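Local atomic coordinates of putative glutathionylspermidine synthase (Methylobacillus flagellatus, PDB entry 3N6X), a protein that is of unproven function but probably belongs to the ATP-grasp ligases, which use ATP to join a carboxylate to an amine, perhaps acting on glutathione and spermidine. Residues A[297-300]-A[301-304]; A[223-226]-A[227-231]; A[325-328]-A[329-332]; A[107-110]-A[111-114]. One frame throughout, in Å; residues are numbered along the deposited sequence.

Contact 1: A[297-300]-A[301-304]; sequences GLLS and VYRN. With SO4 (sulfate ion), chain C.
Val-301 starts the second half of this short helix, its backbone N reaching weakly back to Gly-297 O while its CG2 lies 3.6 Å from that same Gly-297 O. One residue on, Tyr-302 N donates to Leu-298 O in a regular helical bond; its ring meets Leu-299 only loosely, with Leu-299 CD1 near the ring plane, 4.4 Å from Tyr-302 CD2. Arg-303 N bonds to Leu-299 O, and chi1 with an extended chi2 brings Arg-303 CD to 3.9 Å from Leu-299 CG. The bend at chi3 (35°) then turns NE to the sulfate: Arg-303 NE to O1 is 3.0 Å and nearly straight (169°), with the oxygen in the guanidinium plane. Glu-130 O takes a hydrogen bond from Arg-303 NH1, and NH2 makes a salt bridge to a second sulfate. Asn-304, the first residue past the helix, gives a 2.8 Å bond from ND2 to Ser-300 O and a weak one to sulfate O2. Ser-300 OG adds a 2.9 Å bond to sulfate O4, so three side chains hold an anion probably taken from the crystallisation liquor. Within the beta-alpha-beta unit, the helix links strands 268-275 and 308-310, with Leu-298 and Tyr-302 packing on Leu-309 and Leu-298 and Val-301 touching Val-259.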
ATOM      1  N   GLY A 297     -25.090  -9.511 -11.846  1.00 30.42           N
ATOM      2  CA  GLY A 297     -26.063  -8.651 -11.173  1.00 29.59           C
ATOM      3  C   GLY A 297     -25.586  -8.031  -9.872  1.00 33.37           C
ATOM      4  O   GLY A 297     -26.320  -7.256  -9.255  1.00 33.65           O
ATOM      5  N   LEU A 298     -24.348  -8.347  -9.450  1.00 30.47           N
ATOM      6  CA  LEU A 298     -23.772  -7.837  -8.200  1.00 31.12           C
ATOM      7  C   LEU A 298     -23.798  -6.304  -8.112  1.00 37.53           C
ATOM      8  O   LEU A 298     -24.183  -5.758  -7.072  1.00 38.46           O
ATOM      9  CB  LEU A 298     -22.337  -8.364  -8.015  1.00 31.09           C
ATOM     10  CG  LEU A 298     -21.598  -7.915  -6.748  1.00 34.95           C
ATOM     11  CD1 LEU A 298     -22.346  -8.333  -5.496  1.00 35.15           C
ATOM     12  CD2 LEU A 298     -20.177  -8.457  -6.730  1.00 35.03           C
ATOM     13  N   LEU A 299     -23.387  -5.611  -9.193  1.00 33.55           N
ATOM     14  CA  LEU A 299     -23.374  -4.156  -9.205  1.00 34.06           C
ATOM     15  C   LEU A 299     -24.751  -3.550  -8.906  1.00 37.36           C
ATOM     16  O   LEU A 299     -24.841  -2.611  -8.110  1.00 36.92           O
ATOM     17  CB  LEU A 299     -22.802  -3.612 -10.528  1.00 34.57           C
ATOM     18  CG  LEU A 299     -22.689  -2.075 -10.604  1.00 38.78           C
ATOM     19  CD1 LEU A 299     -21.672  -1.530  -9.571  1.00 37.30           C
ATOM     20  CD2 LEU A 299     -22.362  -1.630 -12.004  1.00 41.07           C
ATOM     21  N   SER A 300     -25.825  -4.123  -9.494  1.00 33.91           N
ATOM     22  CA  SER A 300     -27.207  -3.672  -9.257  1.00 33.62           C
ATOM     23  C   SER A 300     -27.626  -3.786  -7.771  1.00 36.75           C
ATOM     24  O   SER A 300     -28.292  -2.884  -7.257  1.00 37.26           O
ATOM     25  CB  SER A 300     -28.182  -4.444 -10.146  1.00 37.44           C
ATOM     26  OG  SER A 300     -29.532  -4.164  -9.806  1.00 45.51           O
ATOM     27  N   VAL A 301     -27.247  -4.896  -7.092  1.00 31.70           N
ATOM     28  CA  VAL A 301     -27.558  -5.106  -5.656  1.00 31.04           C
ATOM     29  C   VAL A 301     -26.846  -4.031  -4.801  1.00 34.52           C
ATOM     30  O   VAL A 301     -27.431  -3.484  -3.865  1.00 34.88           O
ATOM     31  CB  VAL A 301     -27.178  -6.554  -5.190  1.00 34.14           C
ATOM     32  CG1 VAL A 301     -27.519  -6.773  -3.722  1.00 33.17           C
ATOM     33  CG2 VAL A 301     -27.865  -7.600  -6.055  1.00 33.90           C
ATOM     34  N   TYR A 302     -25.588  -3.757  -5.127  1.00 30.08           N
ATOM     35  CA  TYR A 302     -24.767  -2.766  -4.452  1.00 28.97           C
ATOM     36  C   TYR A 302     -25.347  -1.360  -4.662  1.00 33.61           C
ATOM     37  O   TYR A 302     -25.546  -0.631  -3.691  1.00 33.00           O
ATOM     38  CB  TYR A 302     -23.319  -2.856  -4.972  1.00 28.96           C
ATOM     39  CG  TYR A 302     -22.370  -1.840  -4.372  1.00 30.41           C
ATOM     40  CD1 TYR A 302     -22.309  -1.640  -2.989  1.00 31.96           C
ATOM     41  CD2 TYR A 302     -21.459  -1.151  -5.173  1.00 30.39           C
ATOM     42  CE1 TYR A 302     -21.400  -0.746  -2.428  1.00 32.18           C
ATOM     43  CE2 TYR A 302     -20.521  -0.282  -4.618  1.00 30.94           C
ATOM     44  CZ  TYR A 302     -20.499  -0.076  -3.246  1.00 39.43           C
ATOM     45  OH  TYR A 302     -19.581   0.775  -2.702  1.00 39.06           O
ATOM     46  N   ARG A 303     -25.675  -1.010  -5.926  1.00 31.26           N
ATOM     47  CA  ARG A 303     -26.269   0.292  -6.269  1.00 31.95           C
ATOM     48  C   ARG A 303     -27.621   0.496  -5.577  1.00 36.77           C
ATOM     49  O   ARG A 303     -27.965   1.633  -5.263  1.00 37.35           O
ATOM     50  CB  ARG A 303     -26.439   0.427  -7.797  1.00 33.33           C
ATOM     51  CG  ARG A 303     -25.135   0.717  -8.565  1.00 39.06           C
ATOM     52  CD  ARG A 303     -25.325   0.697 -10.087  1.00 45.91           C
ATOM     53  NE  ARG A 303     -26.640   1.210 -10.501  1.00 56.88           N
ATOM     54  CZ  ARG A 303     -26.922   2.498 -10.691  1.00 72.38           C
ATOM     55  NH1 ARG A 303     -25.986   3.422 -10.523  1.00 61.74           N
ATOM     56  NH2 ARG A 303     -28.146   2.870 -11.033  1.00 63.72           N
ATOM     57  N   ASN A 304     -28.367  -0.613  -5.295  1.00 32.45           N
ATOM     58  CA  ASN A 304     -29.695  -0.557  -4.654  1.00 31.88           C
ATOM     59  C   ASN A 304     -29.721  -0.900  -3.159  1.00 36.04           C
ATOM     60  O   ASN A 304     -30.799  -1.101  -2.587  1.00 36.28           O
ATOM     61  CB  ASN A 304     -30.725  -1.377  -5.437  1.00 30.66           C
ATOM     62  CG  ASN A 304     -31.064  -0.757  -6.764  1.00 46.50           C
ATOM     63  OD1 ASN A 304     -31.822   0.197  -6.840  1.00 45.62           O
ATOM     64  ND2 ASN A 304     -30.447  -1.235  -7.827  1.00 37.74           N
TER
HETATM   65  S   SO4 C 475     -29.916  -0.854 -11.535  1.00 82.50           S
HETATM   66  O1  SO4 C 475     -28.596  -1.068 -10.928  1.00 86.71           O
HETATM   67  O2  SO4 C 475     -30.617   0.237 -10.837  1.00 87.15           O
HETATM   68  O3  SO4 C 475     -29.748  -0.499 -12.955  1.00 88.20           O
HETATM   69  O4  SO4 C 475     -30.720  -2.095 -11.425  1.00 88.18           O

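Contact 2: A[223-226]-A[227-231]; sequences LTPG and AYNSA
With chi1 at -175°, Asn-229 carries its amide away from its own backbone N and back along the loop, and chi2 of -88° turns that amide so that ND2 comes up to the CG corner of the Pro-225 ring while OD1 serves the chain ahead. The latter makes an Asx turn: Asn-229 OD1 accepts from Ala-231 N at 3.1 Å, just where helix 232-242 is about to begin. Ala-231 N approaches from above the carbonyl plane of the amide, 38° out of it. Pro-225 CG sits 3.5 Å from Asn-229 ND2 and 3.7 Å from Asn-229 CB, a purely van der Waals meeting. Cut back to an alanine, Asn-229 would probably leave Ala-231 N without this acceptor at the start of the helix and Pro-225 CG without the amide beside it. Gly-226 bridges the two halves with a positive phi, a backbone shape that a side chain would jam against the preceding carbonyl oxygen. Just upstream, Thr-224 OG1 accepts a weak bond from Gly-226 N and also pairs with His-235 ND1, tying the end of strand 220-223 to the helix; Pro-225 and Asn-229 both touch His-235 too. At the bend itself, Gly-226 O comes within 3.3 Å of Asn-229 CB.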
ATOM      1  N   LEU A 223     -14.292 -12.208  -1.396  1.00 29.96           N
ATOM      2  CA  LEU A 223     -14.383 -12.644  -2.795  1.00 29.59           C
ATOM      3  C   LEU A 223     -12.993 -12.622  -3.471  1.00 31.83           C
ATOM      4  O   LEU A 223     -12.380 -11.565  -3.600  1.00 29.33           O
ATOM      5  CB  LEU A 223     -15.416 -11.805  -3.563  1.00 29.26           C
ATOM      6  CG  LEU A 223     -15.513 -11.998  -5.076  1.00 33.32           C
ATOM      7  CD1 LEU A 223     -16.047 -13.395  -5.442  1.00 32.46           C
ATOM      8  CD2 LEU A 223     -16.384 -10.922  -5.697  1.00 34.01           C
ATOM      9  N   THR A 224     -12.480 -13.812  -3.819  1.00 29.15           N
ATOM     10  CA  THR A 224     -11.161 -13.978  -4.436  1.00 30.06           C
ATOM     11  C   THR A 224     -11.269 -14.401  -5.919  1.00 37.32           C
ATOM     12  O   THR A 224     -12.184 -15.157  -6.280  1.00 36.80           O
ATOM     13  CB  THR A 224     -10.312 -15.006  -3.627  1.00 31.34           C
ATOM     14  OG1 THR A 224      -9.006 -15.083  -4.193  1.00 30.67           O
ATOM     15  CG2 THR A 224     -10.933 -16.419  -3.614  1.00 27.91           C
ATOM     16  N   PRO A 225     -10.307 -13.984  -6.791  1.00 35.79           N
ATOM     17  CA  PRO A 225     -10.310 -14.507  -8.168  1.00 36.54           C
ATOM     18  C   PRO A 225      -9.950 -15.999  -8.205  1.00 44.73           C
ATOM     19  O   PRO A 225     -10.388 -16.712  -9.098  1.00 46.23           O
ATOM     20  CB  PRO A 225      -9.271 -13.650  -8.885  1.00 38.08           C
ATOM     21  CG  PRO A 225      -8.393 -13.129  -7.825  1.00 42.33           C
ATOM     22  CD  PRO A 225      -9.167 -13.074  -6.549  1.00 37.24           C
ATOM     23  N   GLY A 226      -9.217 -16.464  -7.192  1.00 43.34           N
ATOM     24  CA  GLY A 226      -8.818 -17.861  -7.070  1.00 44.47           C
ATOM     25  C   GLY A 226      -7.314 -18.065  -7.042  1.00 54.23           C
ATOM     26  O   GLY A 226      -6.546 -17.089  -7.067  1.00 53.54           O
ATOM     27  N   ALA A 227      -6.881 -19.361  -7.014  1.00 54.69           N
ATOM     28  CA  ALA A 227      -5.472 -19.790  -6.911  1.00 55.46           C
ATOM     29  C   ALA A 227      -4.515 -19.233  -7.965  1.00 61.03           C
ATOM     30  O   ALA A 227      -3.346 -18.986  -7.648  1.00 60.19           O
ATOM     31  CB  ALA A 227      -5.382 -21.298  -6.860  1.00 56.25           C
ATOM     32  N   TYR A 228      -4.991 -19.018  -9.204  1.00 59.77           N
ATOM     33  CA  TYR A 228      -4.125 -18.470 -10.254  1.00 60.74           C
ATOM     34  C   TYR A 228      -3.998 -16.946 -10.192  1.00 66.58           C
ATOM     35  O   TYR A 228      -4.019 -16.261 -11.220  1.00 67.09           O
ATOM     36  CB  TYR A 228      -4.524 -18.973 -11.641  1.00 62.29           C
ATOM     37  CG  TYR A 228      -3.742 -20.200 -12.059  1.00 65.06           C
ATOM     38  CD1 TYR A 228      -2.444 -20.089 -12.552  1.00 67.13           C
ATOM     39  CD2 TYR A 228      -4.270 -21.480 -11.891  1.00 65.78           C
ATOM     40  CE1 TYR A 228      -1.706 -21.215 -12.908  1.00 68.00           C
ATOM     41  CE2 TYR A 228      -3.548 -22.613 -12.259  1.00 66.70           C
ATOM     42  CZ  TYR A 228      -2.262 -22.476 -12.762  1.00 75.40           C
ATOM     43  OH  TYR A 228      -1.535 -23.583 -13.117  1.00 77.91           O
ATOM     44  N   ASN A 229      -3.834 -16.428  -8.968  1.00 63.20           N
ATOM     45  CA  ASN A 229      -3.626 -15.020  -8.667  1.00 62.40           C
ATOM     46  C   ASN A 229      -2.433 -14.925  -7.699  1.00 64.64           C
ATOM     47  O   ASN A 229      -2.339 -15.718  -6.743  1.00 62.50           O
ATOM     48  CB  ASN A 229      -4.886 -14.408  -8.046  1.00 62.61           C
ATOM     49  CG  ASN A 229      -4.778 -12.928  -7.814  1.00 84.92           C
ATOM     50  OD1 ASN A 229      -4.310 -12.470  -6.768  1.00 77.42           O
ATOM     51  ND2 ASN A 229      -5.186 -12.144  -8.800  1.00 79.56           N
ATOM     52  N   SER A 230      -1.492 -13.994  -7.987  1.00 61.19           N
ATOM     53  CA  SER A 230      -0.253 -13.808  -7.212  1.00 60.69           C
ATOM     54  C   SER A 230      -0.500 -13.563  -5.707  1.00 63.47           C
ATOM     55  O   SER A 230       0.279 -14.046  -4.875  1.00 63.81           O
ATOM     56  CB  SER A 230       0.596 -12.684  -7.809  1.00 64.00           C
ATOM     57  OG  SER A 230      -0.109 -11.451  -7.854  1.00 71.89           O
ATOM     58  N   ALA A 231      -1.597 -12.840  -5.363  1.00 57.11           N
ATOM     59  CA  ALA A 231      -1.924 -12.524  -3.968  1.00 55.79           C
ATOM     60  C   ALA A 231      -2.922 -13.517  -3.341  1.00 56.78           C
ATOM     61  O   ALA A 231      -3.415 -13.262  -2.241  1.00 55.97           O
ATOM     62  CB  ALA A 231      -2.459 -11.088  -3.861  1.00 56.31           C
TER

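Contact 3: A[325-328]-A[329-332]; sequences IYVP and EMIR
Met-330, a selenomethionine, runs across Val-327 on the buried side of this helix turn: its SE lies 4.1 Å from Val-327 CG2, and its CE is equally near that methyl. The chain gets there with CG anti to the carbonyl carbon (chi1 -64°) and extended beyond it. Ile-331 comes up next to the same valine, its CD1 4.4 Å from Val-327 CG1. This face packs on helix 81-105, where Met-330 meets Phe-101 and Ile-331 touches Gln-93 and Ala-97. The other face is looser and more polar. Arg-332 runs extended from CG to NE past Pro-328, with its CG 3.4 Å from Pro-328 O, and NH1 forms a salt bridge with Glu-329 OE2 at 3.2 Å, its hydrogen bond weak and bent (128°). Arg-332 NE has a stronger partner in Glu-338. Replacing Arg-332 by a leucine would probably leave both Glu-329 and Glu-338 without a positive mate. Along the backbone, Met-330 N bonds to Tyr-326 O at 3.0 Å, followed by Ile-331 N to Val-327 O and Arg-332 N to Pro-328 O. Proline, which has no N-H to donate, fits in this first turn, and the whole is an amphipathic alpha-helical start with apolar residues facing a neighbouring helix.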
ATOM      1  N   ILE A 325      -1.761  14.253  -8.199  1.00 30.94           N
ATOM      2  CA  ILE A 325      -1.256  15.615  -8.066  1.00 30.32           C
ATOM      3  C   ILE A 325      -2.231  16.580  -7.370  1.00 33.14           C
ATOM      4  O   ILE A 325      -1.806  17.630  -6.886  1.00 32.94           O
ATOM      5  CB  ILE A 325      -0.719  16.140  -9.424  1.00 33.56           C
ATOM      6  CG1 ILE A 325      -1.857  16.282 -10.462  1.00 34.91           C
ATOM      7  CG2 ILE A 325       0.434  15.215  -9.953  1.00 33.19           C
ATOM      8  CD1 ILE A 325      -1.486  17.107 -11.714  1.00 45.70           C
ATOM      9  N   TYR A 326      -3.528  16.212  -7.286  1.00 28.29           N
ATOM     10  CA  TYR A 326      -4.554  17.065  -6.661  1.00 27.80           C
ATOM     11  C   TYR A 326      -4.809  16.753  -5.192  1.00 29.23           C
ATOM     12  O   TYR A 326      -5.576  17.463  -4.546  1.00 29.66           O
ATOM     13  CB  TYR A 326      -5.869  16.997  -7.461  1.00 30.44           C
ATOM     14  CG  TYR A 326      -5.689  17.382  -8.912  1.00 32.89           C
ATOM     15  CD1 TYR A 326      -5.388  18.692  -9.276  1.00 34.96           C
ATOM     16  CD2 TYR A 326      -5.778  16.428  -9.924  1.00 34.09           C
ATOM     17  CE1 TYR A 326      -5.176  19.043 -10.610  1.00 36.64           C
ATOM     18  CE2 TYR A 326      -5.581  16.769 -11.260  1.00 35.28           C
ATOM     19  CZ  TYR A 326      -5.256  18.072 -11.596  1.00 44.36           C
ATOM     20  OH  TYR A 326      -5.060  18.406 -12.908  1.00 51.45           O
ATOM     21  N   VAL A 327      -4.178  15.696  -4.659  1.00 26.36           N
ATOM     22  CA  VAL A 327      -4.406  15.264  -3.276  1.00 25.92           C
ATOM     23  C   VAL A 327      -4.157  16.372  -2.233  1.00 30.15           C
ATOM     24  O   VAL A 327      -5.068  16.644  -1.453  1.00 30.19           O
ATOM     25  CB  VAL A 327      -3.753  13.888  -2.930  1.00 28.37           C
ATOM     26  CG1 VAL A 327      -4.061  13.489  -1.488  1.00 28.28           C
ATOM     27  CG2 VAL A 327      -4.246  12.816  -3.886  1.00 27.22           C
ATOM     28  N   PRO A 328      -3.030  17.148  -2.296  1.00 27.40           N
ATOM     29  CA  PRO A 328      -2.860  18.260  -1.341  1.00 26.89           C
ATOM     30  C   PRO A 328      -4.010  19.277  -1.391  1.00 33.18           C
ATOM     31  O   PRO A 328      -4.434  19.769  -0.343  1.00 33.98           O
ATOM     32  CB  PRO A 328      -1.519  18.886  -1.753  1.00 27.50           C
ATOM     33  CG  PRO A 328      -0.795  17.812  -2.435  1.00 31.94           C
ATOM     34  CD  PRO A 328      -1.830  16.998  -3.152  1.00 28.52           C
ATOM     35  N   GLU A 329      -4.562  19.539  -2.604  1.00 30.06           N
ATOM     36  CA  GLU A 329      -5.698  20.455  -2.782  1.00 29.56           C
ATOM     37  C   GLU A 329      -6.996  19.870  -2.226  1.00 34.22           C
ATOM     38  O   GLU A 329      -7.856  20.635  -1.774  1.00 35.05           O
ATOM     39  CB  GLU A 329      -5.875  20.859  -4.261  1.00 30.61           C
ATOM     40  CG  GLU A 329      -4.865  21.879  -4.769  1.00 34.31           C
ATOM     41  CD  GLU A 329      -4.634  23.094  -3.889  1.00 45.42           C
ATOM     42  OE1 GLU A 329      -5.623  23.657  -3.367  1.00 40.49           O
ATOM     43  OE2 GLU A 329      -3.458  23.477  -3.714  1.00 41.32           O
HETATM   44  N   MSE A 330      -7.152  18.505  -2.258  1.00 28.46           N
HETATM   45  CA  MSE A 330      -8.325  17.848  -1.646  1.00 25.56           C
HETATM   46  C   MSE A 330      -8.308  18.080  -0.133  1.00 28.50           C
HETATM   47  O   MSE A 330      -9.350  18.319   0.456  1.00 27.99           O
HETATM   48  CB  MSE A 330      -8.313  16.348  -1.904  1.00 26.31           C
HETATM   49  CG  MSE A 330      -8.447  15.956  -3.363  1.00 31.23           C
HETATM   50 SE   MSE A 330      -8.140  14.007  -3.507  0.75 36.54          SE
HETATM   51  CE  MSE A 330      -7.902  13.920  -5.383  1.00 32.35           C
ATOM     52  N   ILE A 331      -7.125  17.944   0.501  1.00 25.73           N
ATOM     53  CA  ILE A 331      -6.981  18.152   1.948  1.00 25.64           C
ATOM     54  C   ILE A 331      -7.416  19.592   2.326  1.00 31.80           C
ATOM     55  O   ILE A 331      -8.273  19.756   3.183  1.00 32.82           O
ATOM     56  CB  ILE A 331      -5.547  17.792   2.455  1.00 27.49           C
ATOM     57  CG1 ILE A 331      -5.258  16.279   2.299  1.00 25.64           C
ATOM     58  CG2 ILE A 331      -5.341  18.249   3.917  1.00 28.26           C
ATOM     59  CD1 ILE A 331      -3.759  15.922   2.164  1.00 26.78           C
ATOM     60  N   ARG A 332      -6.917  20.602   1.598  1.00 28.79           N
ATOM     61  CA  ARG A 332      -7.302  22.012   1.804  1.00 28.77           C
ATOM     62  C   ARG A 332      -8.785  22.231   1.556  1.00 33.94           C
ATOM     63  O   ARG A 332      -9.445  22.834   2.387  1.00 34.84           O
ATOM     64  CB  ARG A 332      -6.469  22.943   0.901  1.00 28.00           C
ATOM     65  CG  ARG A 332      -4.982  22.833   1.143  1.00 34.01           C
ATOM     66  CD  ARG A 332      -4.192  23.806   0.319  1.00 34.94           C
ATOM     67  NE  ARG A 332      -2.818  23.887   0.804  1.00 31.09           N
ATOM     68  CZ  ARG A 332      -1.771  23.370   0.176  1.00 43.67           C
ATOM     69  NH1 ARG A 332      -1.914  22.809  -1.020  1.00 30.89           N
ATOM     70  NH2 ARG A 332      -0.567  23.445   0.715  1.00 39.22           N
TER

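Contact 4: A[107-110]-A[111-114]; sequences HDQE and IIKA
A single short turn of helix, 110-113, follows the long helix 81-105, and Gln-109 is its N-cap residue. Its carbonyl takes two backbone bonds: Lys-113 N to Gln-109 O, 3.2 Å and straight at 168°, and a weaker, more bent one from Ile-112 N to the same oxygen. Ala-114 N closes the turn on Glu-110 O at 2.9 Å. The side chain of Lys-113 reaches further back. Fully extended beyond CG, it brings NZ to Asp-108 O, a 3.0 Å bond lying in the carbonyl plane, with the methylenes passing alongside Gln-109 O on the way (Lys-113 CG to Gln-109 O 3.5 Å). The lysine thus holds the peptide just ahead of the helix, while a water that donates to Glu-110 OE2 at 2.8 Å accepts a weak bond from Lys-113 NZ. The carboxylates of Asp-108 and Glu-110 stand near this ammonium without touching it and would probably help to stabilise its charge. On the apolar side, Gln-109 and Ile-112 lie side by side, Ile-112 CD1 being 4.1 Å from Gln-109 CB; Gln-109 NE2 bonds to Val-105 O. Asp-104, near the end of helix 81-105, accepts from the backbone N of Glu-110 and Ile-111, while Ile-111 packs on Phe-333 and Tyr-334 and both Glu-110 and Ala-114 touch Phe-333 of helix 327-335.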
ATOM      1  N   HIS A 107     -21.123  12.570  -6.590  1.00 31.28           N
ATOM      2  CA  HIS A 107     -22.291  13.297  -6.108  1.00 30.76           C
ATOM      3  C   HIS A 107     -22.375  14.702  -6.693  1.00 34.87           C
ATOM      4  O   HIS A 107     -22.580  14.816  -7.890  1.00 35.61           O
ATOM      5  CB  HIS A 107     -22.416  13.242  -4.563  1.00 31.31           C
ATOM      6  CG  HIS A 107     -22.800  11.875  -4.065  1.00 35.62           C
ATOM      7  ND1 HIS A 107     -21.838  10.905  -3.783  1.00 37.47           N
ATOM      8  CD2 HIS A 107     -24.028  11.321  -3.916  1.00 36.66           C
ATOM      9  CE1 HIS A 107     -22.512   9.822  -3.427  1.00 36.32           C
ATOM     10  NE2 HIS A 107     -23.829  10.014  -3.503  1.00 36.40           N
ATOM     11  N   ASP A 108     -22.195  15.764  -5.886  1.00 32.11           N
ATOM     12  CA  ASP A 108     -22.333  17.142  -6.371  1.00 32.57           C
ATOM     13  C   ASP A 108     -21.130  17.696  -7.119  1.00 36.32           C
ATOM     14  O   ASP A 108     -21.240  18.755  -7.739  1.00 35.84           O
ATOM     15  CB  ASP A 108     -22.774  18.089  -5.244  1.00 34.72           C
ATOM     16  CG  ASP A 108     -24.169  17.769  -4.694  1.00 45.27           C
ATOM     17  OD1 ASP A 108     -24.989  17.181  -5.446  1.00 43.42           O
ATOM     18  OD2 ASP A 108     -24.442  18.125  -3.529  1.00 54.35           O
ATOM     19  N   GLN A 109     -19.985  16.982  -7.084  1.00 32.00           N
ATOM     20  CA  GLN A 109     -18.749  17.401  -7.774  1.00 31.63           C
ATOM     21  C   GLN A 109     -18.372  18.851  -7.449  1.00 35.97           C
ATOM     22  O   GLN A 109     -17.997  19.610  -8.341  1.00 36.58           O
ATOM     23  CB  GLN A 109     -18.843  17.149  -9.290  1.00 32.08           C
ATOM     24  CG  GLN A 109     -19.109  15.677  -9.615  1.00 35.39           C
ATOM     25  CD  GLN A 109     -19.274  15.393 -11.085  1.00 44.07           C
ATOM     26  OE1 GLN A 109     -19.629  16.260 -11.877  1.00 37.85           O
ATOM     27  NE2 GLN A 109     -19.072  14.140 -11.472  1.00 34.73           N
ATOM     28  N   GLU A 110     -18.477  19.223  -6.150  1.00 31.56           N
ATOM     29  CA  GLU A 110     -18.187  20.569  -5.651  1.00 31.13           C
ATOM     30  C   GLU A 110     -16.759  21.027  -5.972  1.00 35.94           C
ATOM     31  O   GLU A 110     -16.555  22.204  -6.279  1.00 35.63           O
ATOM     32  CB  GLU A 110     -18.454  20.674  -4.131  1.00 31.67           C
ATOM     33  CG  GLU A 110     -19.924  20.562  -3.724  1.00 38.57           C
ATOM     34  CD  GLU A 110     -20.918  21.562  -4.309  1.00 69.43           C
ATOM     35  OE1 GLU A 110     -20.487  22.623  -4.821  1.00 60.67           O
ATOM     36  OE2 GLU A 110     -22.139  21.292  -4.220  1.00 68.61           O
ATOM     37  N   ILE A 111     -15.766  20.098  -5.887  1.00 31.07           N
ATOM     38  CA  ILE A 111     -14.356  20.412  -6.156  1.00 29.58           C
ATOM     39  C   ILE A 111     -14.108  20.754  -7.641  1.00 33.41           C
ATOM     40  O   ILE A 111     -13.163  21.477  -7.946  1.00 33.34           O
ATOM     41  CB  ILE A 111     -13.398  19.299  -5.622  1.00 31.29           C
ATOM     42  CG1 ILE A 111     -11.940  19.841  -5.473  1.00 30.42           C
ATOM     43  CG2 ILE A 111     -13.468  18.013  -6.506  1.00 30.12           C
ATOM     44  CD1 ILE A 111     -11.003  19.069  -4.494  1.00 27.34           C
ATOM     45  N   ILE A 112     -14.936  20.205  -8.561  1.00 29.90           N
ATOM     46  CA  ILE A 112     -14.826  20.502  -9.997  1.00 29.41           C
ATOM     47  C   ILE A 112     -15.469  21.879 -10.276  1.00 35.34           C
ATOM     48  O   ILE A 112     -14.849  22.723 -10.926  1.00 34.78           O
ATOM     49  CB  ILE A 112     -15.419  19.368 -10.889  1.00 31.67           C
ATOM     50  CG1 ILE A 112     -14.674  18.011 -10.639  1.00 32.05           C
ATOM     51  CG2 ILE A 112     -15.354  19.764 -12.379  1.00 30.86           C
ATOM     52  CD1 ILE A 112     -15.313  16.742 -11.345  1.00 36.90           C
ATOM     53  N   LYS A 113     -16.669  22.128  -9.691  1.00 31.89           N
ATOM     54  CA  LYS A 113     -17.380  23.404  -9.820  1.00 32.17           C
ATOM     55  C   LYS A 113     -16.562  24.565  -9.237  1.00 37.18           C
ATOM     56  O   LYS A 113     -16.681  25.689  -9.726  1.00 38.65           O
ATOM     57  CB  LYS A 113     -18.769  23.334  -9.150  1.00 33.87           C
ATOM     58  CG  LYS A 113     -19.687  22.292  -9.783  1.00 53.19           C
ATOM     59  CD  LYS A 113     -20.964  22.081  -8.977  1.00 66.91           C
ATOM     60  CE  LYS A 113     -21.943  21.204  -9.723  1.00 79.61           C
ATOM     61  NZ  LYS A 113     -23.098  20.817  -8.868  1.00 92.57           N
ATOM     62  N   ALA A 114     -15.731  24.291  -8.188  1.00 31.63           N
ATOM     63  CA  ALA A 114     -14.864  25.298  -7.567  1.00 30.85           C
ATOM     64  C   ALA A 114     -13.572  25.548  -8.396  1.00 35.14           C
ATOM     65  O   ALA A 114     -12.760  26.410  -8.030  1.00 36.79           O
ATOM     66  CB  ALA A 114     -14.513  24.896  -6.137  1.00 30.86           C
TER
HETATM   67  O   HOH W   1     -24.205  21.921  -5.960  1.00 68.86           O

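Overall arrangement
Contacts 3 and 4 are the only pair that touch: Ile-111 CD1 lies 4.1 Å from Met-330 CA, and their centres are 14 Å apart. Helix 81-105 ties them together further, since contact 3 packs along it and contact 4 follows its end. Contacts 1 and 2 belong to another part of the fold, linked through strand 268-275; their nearest atoms are about 5 Å apart, although the centres are 22 Å apart. Contact 2 and contact 3 lie on opposite sides of the chain's centre, 34 Å between centres. All four belong to the circularly permuted ATP-grasp region. The sulfate at contact 1, probably from the crystallisation liquor, may mark an anion-binding spot; nothing establishes it as the active site.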